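Side-chain contacts in cytoplasmic protein (Cryptococcus neoformans var. grubii serotype A, PDB 7LPO), which probably hydrolyses steryl beta-glucosides, releasing the sugar from the sterol, as a glycoside hydrolase of family 5: residues Y123-A126 against V127-C131; A156-W159 against T160-C164; P384-S388 against T389-N393; K495-Q498 against G499-A502. All blocks are in the same frame, centred on the assembly; numbering follows the deposited sequence.

Interaction 1 of 4, residues Y123-A126 against V127-C131; sequences YIIA and VLRKC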
# COMPACT_ATOMS: atom_id res chain seq x y z
N TYR A 123 -17.68 13.83 -0.25
CA TYR A 123 -17.40 13.17 -1.52
C TYR A 123 -17.02 11.71 -1.29
O TYR A 123 -17.53 10.81 -1.98
CB TYR A 123 -16.29 13.89 -2.27
CG TYR A 123 -15.68 13.01 -3.34
CD1 TYR A 123 -16.29 12.87 -4.58
CD2 TYR A 123 -14.52 12.28 -3.09
CE1 TYR A 123 -15.75 12.05 -5.55
CE2 TYR A 123 -13.97 11.45 -4.06
CZ TYR A 123 -14.59 11.34 -5.29
OH TYR A 123 -14.06 10.52 -6.26
N ILE A 124 -16.12 11.45 -0.33
CA ILE A 124 -15.73 10.08 -0.04
C ILE A 124 -16.94 9.25 0.34
O ILE A 124 -17.09 8.10 -0.08
CB ILE A 124 -14.67 10.04 1.08
CG1 ILE A 124 -13.31 10.54 0.57
CG2 ILE A 124 -14.53 8.64 1.62
CD1 ILE A 124 -12.32 10.83 1.68
N ILE A 125 -17.83 9.81 1.16
CA ILE A 125 -19.04 9.10 1.57
C ILE A 125 -19.89 8.74 0.36
O ILE A 125 -20.42 7.63 0.26
CB ILE A 125 -19.83 9.94 2.59
CG1 ILE A 125 -19.18 9.79 3.97
CG2 ILE A 125 -21.29 9.54 2.60
CD1 ILE A 125 -19.59 10.85 4.96
N ALA A 126 -20.03 9.68 -0.58
CA ALA A 126 -20.77 9.40 -1.81
C ALA A 126 -20.12 8.28 -2.60
O ALA A 126 -20.81 7.41 -3.13
CB ALA A 126 -20.86 10.67 -2.66
N VAL A 127 -18.79 8.29 -2.71
CA VAL A 127 -18.10 7.20 -3.38
C VAL A 127 -18.35 5.89 -2.64
O VAL A 127 -18.64 4.86 -3.26
CB VAL A 127 -16.59 7.50 -3.49
CG1 VAL A 127 -15.84 6.28 -4.04
CG2 VAL A 127 -16.36 8.72 -4.35
N LEU A 128 -18.26 5.91 -1.31
CA LEU A 128 -18.50 4.69 -0.55
C LEU A 128 -19.92 4.17 -0.77
O LEU A 128 -20.13 2.95 -0.84
CB LEU A 128 -18.24 4.94 0.93
CG LEU A 128 -16.79 5.25 1.26
CD1 LEU A 128 -16.62 5.59 2.73
CD2 LEU A 128 -15.88 4.08 0.85
N ARG A 129 -20.89 5.07 -0.92
CA ARG A 129 -22.26 4.62 -1.15
C ARG A 129 -22.39 3.85 -2.46
O ARG A 129 -23.07 2.82 -2.51
CB ARG A 129 -23.21 5.82 -1.15
CG ARG A 129 -23.52 6.34 0.25
CD ARG A 129 -24.88 7.01 0.29
NE ARG A 129 -24.92 8.12 1.23
CZ ARG A 129 -25.16 7.99 2.53
NH1 ARG A 129 -25.39 6.78 3.06
NH2 ARG A 129 -25.17 9.07 3.31
N LYS A 130 -21.74 4.33 -3.52
CA LYS A 130 -21.76 3.60 -4.79
C LYS A 130 -21.04 2.26 -4.68
O LYS A 130 -21.49 1.26 -5.25
CB LYS A 130 -21.15 4.44 -5.90
CG LYS A 130 -22.09 5.51 -6.43
CD LYS A 130 -21.58 6.11 -7.73
CE LYS A 130 -22.72 6.73 -8.54
NZ LYS A 130 -23.76 5.72 -8.91
N CYS A 131 -19.91 2.21 -3.96
CA CYS A 131 -19.26 0.93 -3.72
C CYS A 131 -20.22 -0.05 -3.05
O CYS A 131 -20.26 -1.23 -3.39
CB CYS A 131 -18.01 1.11 -2.86
SG CYS A 131 -16.76 2.16 -3.64
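Val127 lies one helical turn after Tyr123 and sets a methyl over the face of its ring. From CB, which rests 3.5 Å from Ile124 O, the valine forks. CG1 stands anti to the backbone N (chi1 174°), which leaves CG2 beside that N and aimed back down the helix at the tyrosine. This methyl is 3.4 Å from Tyr123 O and 3.3 Å from Tyr123 CZ, nearer the phenol end than the middle of the ring. With CG2 3.7 Å from the Tyr123 ring centroid and 26° off the normal, the contact is a CH-pi interaction displaced toward the rim. The tyrosine hydroxyl continues past the methyl to bond Leu77 O.

The next two i, i+4 pairs run side by side instead. Ile124 CG2 is 3.9 Å from Leu128 CD1, and Ile125 CG2 lies over one face of the guanidinium, 4.0 Å from Arg129 NH2. The backbone follows the i to i+4 pattern of an alpha-helix; Val127 N to Tyr123 O, 2.9 Å, is nearly straight at 164°.

Leu128 packs on strand 137-143 and on Ile251 of helix 232-254, whereas Tyr123, Ile124 and Val127 meet Tyr101 of strand 98-104. Arg129 NH1 forms a salt bridge with Asp257 and NH2 a hydrogen bond to Glu254 O; Lys130 pairs with Asp85. Helix 118-133 thus presses an aliphatic and aromatic surface on parallel strands, consistent with the (beta/alpha)8 barrel of family 5, while its charged tips tie it to its neighbours.

Interaction 2 of 4, residues A156-W159 against T160-C164; sequences APLW and TLYAC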
# COMPACT_ATOMS: atom_id res chain seq x y z
N ALA A 156 0.96 13.98 3.72
CA ALA A 156 0.69 15.03 4.69
C ALA A 156 0.53 16.40 4.04
O ALA A 156 1.10 16.66 2.97
CB ALA A 156 1.80 15.07 5.73
N PRO A 157 -0.23 17.30 4.65
CA PRO A 157 -0.37 18.65 4.09
C PRO A 157 0.92 19.44 4.22
O PRO A 157 1.75 19.21 5.10
CB PRO A 157 -1.51 19.28 4.92
CG PRO A 157 -1.57 18.48 6.18
CD PRO A 157 -1.11 17.08 5.82
N LEU A 158 1.07 20.41 3.31
CA LEU A 158 2.30 21.19 3.23
C LEU A 158 2.65 21.86 4.56
O LEU A 158 3.84 22.04 4.86
CB LEU A 158 2.18 22.24 2.13
CG LEU A 158 3.29 23.27 1.99
CD1 LEU A 158 4.58 22.63 1.52
CD2 LEU A 158 2.83 24.34 1.00
N TRP A 159 1.65 22.24 5.35
CA TRP A 159 1.99 22.97 6.56
C TRP A 159 2.72 22.11 7.58
O TRP A 159 3.32 22.67 8.51
CB TRP A 159 0.73 23.59 7.18
CG TRP A 159 -0.41 22.67 7.52
CD1 TRP A 159 -1.56 22.50 6.81
CD2 TRP A 159 -0.54 21.84 8.68
NE1 TRP A 159 -2.39 21.62 7.45
CE2 TRP A 159 -1.79 21.19 8.60
CE3 TRP A 159 0.28 21.58 9.78
CZ2 TRP A 159 -2.23 20.30 9.57
CZ3 TRP A 159 -0.16 20.69 10.74
CH2 TRP A 159 -1.40 20.06 10.63
N THR A 160 2.73 20.77 7.43
CA THR A 160 3.50 19.96 8.37
C THR A 160 5.00 20.18 8.19
O THR A 160 5.75 20.10 9.17
CB THR A 160 3.18 18.46 8.21
OG1 THR A 160 3.49 18.02 6.87
CG2 THR A 160 1.72 18.19 8.54
N LEU A 161 5.45 20.46 6.97
CA LEU A 161 6.85 20.79 6.76
C LEU A 161 7.25 22.04 7.54
O LEU A 161 8.29 22.07 8.20
CB LEU A 161 7.12 21.00 5.27
CG LEU A 161 7.40 19.76 4.43
CD1 LEU A 161 6.16 18.92 4.34
CD2 LEU A 161 7.88 20.15 3.03
N TYR A 162 6.44 23.10 7.43
CA TYR A 162 6.71 24.31 8.19
C TYR A 162 6.68 24.04 9.69
O TYR A 162 7.52 24.55 10.43
CB TYR A 162 5.70 25.38 7.82
CG TYR A 162 5.92 25.97 6.46
CD1 TYR A 162 6.98 26.84 6.23
CD2 TYR A 162 5.08 25.67 5.41
CE1 TYR A 162 7.18 27.40 5.00
CE2 TYR A 162 5.28 26.23 4.17
CZ TYR A 162 6.33 27.10 3.97
OH TYR A 162 6.53 27.65 2.74
N ALA A 163 5.73 23.21 10.14
CA ALA A 163 5.70 22.86 11.56
C ALA A 163 7.01 22.22 12.00
O ALA A 163 7.43 22.42 13.15
CB ALA A 163 4.52 21.94 11.84
N CYS A 164 7.66 21.47 11.11
CA CYS A 164 8.94 20.82 11.39
C CYS A 164 10.14 21.73 11.16
O CYS A 164 11.28 21.27 11.29
CB CYS A 164 9.09 19.56 10.53
SG CYS A 164 7.88 18.26 10.97
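Thr160 and Pro157 meet through a carbonyl that accepts two hydrogen bonds: Pro157 O takes one from Thr160 OG1 at 2.8 Å and one from Thr160 N at 3.0 Å. The hydroxyl arrives almost in line with the C=O, whereas the amide comes from above the carbonyl plane. A chi1 of 60° holds OG1 between the threonine's own N and carbonyl carbon, within reach of that oxygen, and sends CG2 to the indole of Trp159. There CG2 sits over one face of the six-membered ring, 4.0 Å from its centroid, a CH-pi contact; Pro157 CG occupies the same face. Ala156 CB closes on the hydroxyl, 3.6 Å from Thr160 OG1.

On another side of the turn, Leu158 CG approaches Tyr162 CE2 at 4.2 Å, and Ala163 N bonds Trp159 O at 3.0 Å, spanning the short helix.

Farther out, Trp147 NE1 also bonds the threonine hydroxyl, and Glu109 O takes the indole NH of Trp159. Tyr162 OH reaches Glu66 and Arg348, while Trp353 meets both aromatic rings. In this buried setting the Thr160 hydroxyl and amide, Trp159 NE1 and Tyr162 OH all have partners, and the threonine hydroxyl, held by both Pro157 and Trp147, probably has little rotational freedom.

Interaction 3 of 4, residues P384-S388 against T389-N393; sequences PDYFS and TLPTN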
# COMPACT_ATOMS: atom_id res chain seq x y z
N PRO A 384 27.49 9.38 17.20
CA PRO A 384 27.11 8.56 16.04
C PRO A 384 25.98 7.58 16.32
O PRO A 384 25.22 7.24 15.40
CB PRO A 384 28.41 7.81 15.67
CG PRO A 384 29.52 8.51 16.44
CD PRO A 384 28.89 9.19 17.62
N ASP A 385 25.84 7.10 17.55
CA ASP A 385 24.81 6.14 17.91
C ASP A 385 23.60 6.78 18.59
O ASP A 385 22.76 6.07 19.16
CB ASP A 385 25.40 5.07 18.83
CG ASP A 385 25.87 5.64 20.15
OD1 ASP A 385 26.20 6.85 20.21
OD2 ASP A 385 25.91 4.89 21.15
N TYR A 386 23.49 8.10 18.53
CA TYR A 386 22.43 8.86 19.20
C TYR A 386 21.05 8.22 19.09
O TYR A 386 20.31 8.16 20.08
CB TYR A 386 22.39 10.27 18.61
CG TYR A 386 21.38 11.21 19.22
CD1 TYR A 386 21.57 11.72 20.51
CD2 TYR A 386 20.27 11.63 18.51
CE1 TYR A 386 20.65 12.60 21.07
CE2 TYR A 386 19.35 12.52 19.07
CZ TYR A 386 19.55 12.99 20.35
OH TYR A 386 18.65 13.85 20.90
N PHE A 387 20.70 7.75 17.89
CA PHE A 387 19.35 7.26 17.63
C PHE A 387 19.18 5.76 17.88
O PHE A 387 18.07 5.25 17.75
CB PHE A 387 18.96 7.58 16.19
CG PHE A 387 18.91 9.05 15.87
CD1 PHE A 387 17.79 9.80 16.17
CD2 PHE A 387 19.98 9.67 15.24
CE1 PHE A 387 17.74 11.17 15.85
CE2 PHE A 387 19.93 11.03 14.92
CZ PHE A 387 18.80 11.77 15.22
N SER A 388 20.24 5.04 18.23
CA SER A 388 20.14 3.60 18.46
C SER A 388 19.72 3.24 19.88
O SER A 388 19.37 2.08 20.13
CB SER A 388 21.48 2.93 18.15
OG SER A 388 22.47 3.33 19.07
N THR A 389 19.75 4.19 20.80
CA THR A 389 19.43 3.96 22.20
C THR A 389 18.59 5.14 22.68
O THR A 389 18.21 6.01 21.90
CB THR A 389 20.72 3.81 23.03
OG1 THR A 389 21.54 4.97 22.88
CG2 THR A 389 21.52 2.57 22.60
N LEU A 390 18.31 5.18 23.98
CA LEU A 390 17.65 6.34 24.58
C LEU A 390 18.70 7.34 25.05
O LEU A 390 19.61 6.96 25.80
CB LEU A 390 16.78 5.92 25.75
CG LEU A 390 15.77 4.81 25.40
CD1 LEU A 390 15.20 4.18 26.64
CD2 LEU A 390 14.65 5.38 24.51
N PRO A 391 18.63 8.61 24.64
CA PRO A 391 19.73 9.54 24.97
C PRO A 391 20.00 9.69 26.46
O PRO A 391 21.15 9.95 26.83
CB PRO A 391 19.27 10.87 24.35
CG PRO A 391 18.45 10.45 23.16
CD PRO A 391 17.71 9.20 23.65
N THR A 392 19.01 9.53 27.33
CA THR A 392 19.21 9.69 28.76
C THR A 392 19.35 8.37 29.52
O THR A 392 19.61 8.38 30.72
CB THR A 392 18.07 10.51 29.38
OG1 THR A 392 16.83 9.83 29.15
CG2 THR A 392 18.02 11.91 28.76
N ASN A 393 19.18 7.23 28.85
CA ASN A 393 19.50 5.92 29.43
C ASN A 393 20.16 5.11 28.32
O ASN A 393 19.53 4.26 27.68
CB ASN A 393 18.26 5.23 29.99
CG ASN A 393 18.55 3.82 30.47
OD1 ASN A 393 19.55 3.58 31.15
ND2 ASN A 393 17.68 2.89 30.12
O HOH W 1 21.17 7.69 22.41
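A chi1 of -178° swings Tyr386 out on the far side of CB from its own N and carries its ring to Pro391, whose CG comes obliquely to within 3.7 Å of Tyr386 CE1. The proline touches the phenol end of the ring, CG being 3.9 Å from Tyr386 CZ as well. In Thr389, chi1 57° staggers OG1 close to both arms of the main chain, where it reaches a water. That water bonds Thr389 OG1 at 2.8 Å and donates to Tyr386 O, bridging the two halves of the loop.

A second polar grip lies just before the junction. Ser388 OG donates to a lone pair of Asp385 O, in the carbonyl plane, at 2.8 Å. Tyr386 CD2 in turn stands over the centre of the Phe387 ring, 3.5 Å above its plane.

Tyr221, at the end of helix 206-221, secures both sides: its carbonyl accepts from Tyr386 OH, and its own hydroxyl bonds Thr389 O. Trp368 meets Phe387 edge-to-face. The chain thus passes through a turn from Asp385 to Ser388, where Ser388 N and OG both bond Asp385 O, then the weakly bonded strand 389-390, and into a type I beta turn from Leu390 to Asn393.

Interaction 4 of 4, residues K495-Q498 against G499-A502; sequences KMIQ and GELA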
# COMPACT_ATOMS: atom_id res chain seq x y z
N LYS A 495 7.53 -20.78 -7.28
CA LYS A 495 7.49 -21.48 -6.00
C LYS A 495 8.16 -20.65 -4.92
O LYS A 495 7.70 -20.62 -3.77
CB LYS A 495 8.15 -22.84 -6.13
CG LYS A 495 8.08 -23.70 -4.88
CD LYS A 495 8.66 -25.10 -5.15
CE LYS A 495 8.63 -25.98 -3.90
NZ LYS A 495 9.95 -26.66 -3.67
N MET A 496 9.25 -19.97 -5.27
CA MET A 496 9.97 -19.16 -4.29
C MET A 496 9.12 -17.98 -3.82
O MET A 496 9.05 -17.71 -2.62
CB MET A 496 11.29 -18.69 -4.90
CG MET A 496 12.16 -17.92 -3.96
SD MET A 496 11.85 -16.17 -4.16
CE MET A 496 12.66 -15.86 -5.74
N ILE A 497 8.46 -17.29 -4.75
CA ILE A 497 7.65 -16.14 -4.37
C ILE A 497 6.44 -16.59 -3.56
O ILE A 497 6.05 -15.94 -2.58
CB ILE A 497 7.25 -15.32 -5.61
CG1 ILE A 497 8.53 -14.87 -6.31
CG2 ILE A 497 6.36 -14.14 -5.22
CD1 ILE A 497 8.39 -13.68 -7.20
N GLN A 498 5.85 -17.72 -3.92
CA GLN A 498 4.77 -18.27 -3.11
C GLN A 498 5.27 -18.58 -1.70
O GLN A 498 4.53 -18.42 -0.72
CB GLN A 498 4.20 -19.52 -3.77
CG GLN A 498 2.94 -20.03 -3.14
CD GLN A 498 2.38 -21.22 -3.89
OE1 GLN A 498 2.69 -22.36 -3.58
NE2 GLN A 498 1.55 -20.94 -4.90
N GLY A 499 6.52 -19.03 -1.58
CA GLY A 499 7.10 -19.25 -0.26
C GLY A 499 7.28 -17.97 0.53
O GLY A 499 7.12 -17.96 1.75
N GLU A 500 7.59 -16.86 -0.16
CA GLU A 500 7.69 -15.58 0.53
C GLU A 500 6.35 -15.16 1.12
O GLU A 500 6.28 -14.65 2.24
CB GLU A 500 8.22 -14.51 -0.42
CG GLU A 500 9.69 -14.66 -0.77
CD GLU A 500 10.23 -13.46 -1.55
OE1 GLU A 500 10.07 -13.43 -2.78
OE2 GLU A 500 10.82 -12.56 -0.93
N LEU A 501 5.26 -15.33 0.37
CA LEU A 501 3.96 -14.97 0.92
C LEU A 501 3.59 -15.86 2.10
O LEU A 501 2.87 -15.42 3.00
CB LEU A 501 2.88 -15.05 -0.17
CG LEU A 501 2.66 -13.85 -1.09
CD1 LEU A 501 2.19 -12.66 -0.28
CD2 LEU A 501 3.93 -13.51 -1.86
N ALA A 502 4.05 -17.11 2.11
CA ALA A 502 3.77 -17.99 3.23
C ALA A 502 4.45 -17.50 4.50
O ALA A 502 3.92 -17.70 5.60
CB ALA A 502 4.22 -19.42 2.91
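Met496 and Glu500, one turn apart, lie side by side and point the same way, the thioether SD 3.5 Å from Glu500 OE1. The methionine leaves its backbone with CG trans to N (chi1 -177°), then bends at chi2 and chi3, which brings SD beside one carboxylate oxygen.

Among apolar contacts, Ile497 and Leu501 point the same way, with CG2 of Ile497 4.2 Å from CD2 of Leu501. The leucine methyl also presses on the backbone, CD2 being 3.3 Å from Ile497 O. Both residues pack on Ala559 of helix 547-559.

The backbone bonds are i to i+4 throughout: Gly499 N to Lys495 O is 3.0 Å, Leu501 N to Ile497 O 3.1 Å, and Ala502 N to Gln498 O 3.2 Å.

Polar ends look outward to other parts of the fold. Glu500 OE2 accepts from Ile472 N near the start of helix 471-475, which would favour the charged carboxylate, whereas the closeness of Asp470 OD1, a like charge, may act against it. Gln498 NE2 bonds Asn558 O. Regular alpha-helical i, i+4 side-chain pairing thus fits helix 490-512 against helix 547-559 on one side and strand 467-469 and the loop after it on another.

The four contacts are local and follow one another along the chain without touching. Interactions 1 and 2 probably both belong to the family 5 catalytic region, their centres 28 Å apart and nearest atoms about 13 Å apart. Helix 232-254 links them, taking Leu128 of the first on Ile251 and Trp159 of the second on Phe235. Interactions 2 and 3 also come within about 13 Å at their nearest atoms, though their centres are 26 Å apart. Interaction 4 is remote from all: its centre is 36 Å from interaction 1, across the chain's centre, and 37 Å from interaction 3. Interactions 1 and 3 are farthest apart, at 47 Å between centres.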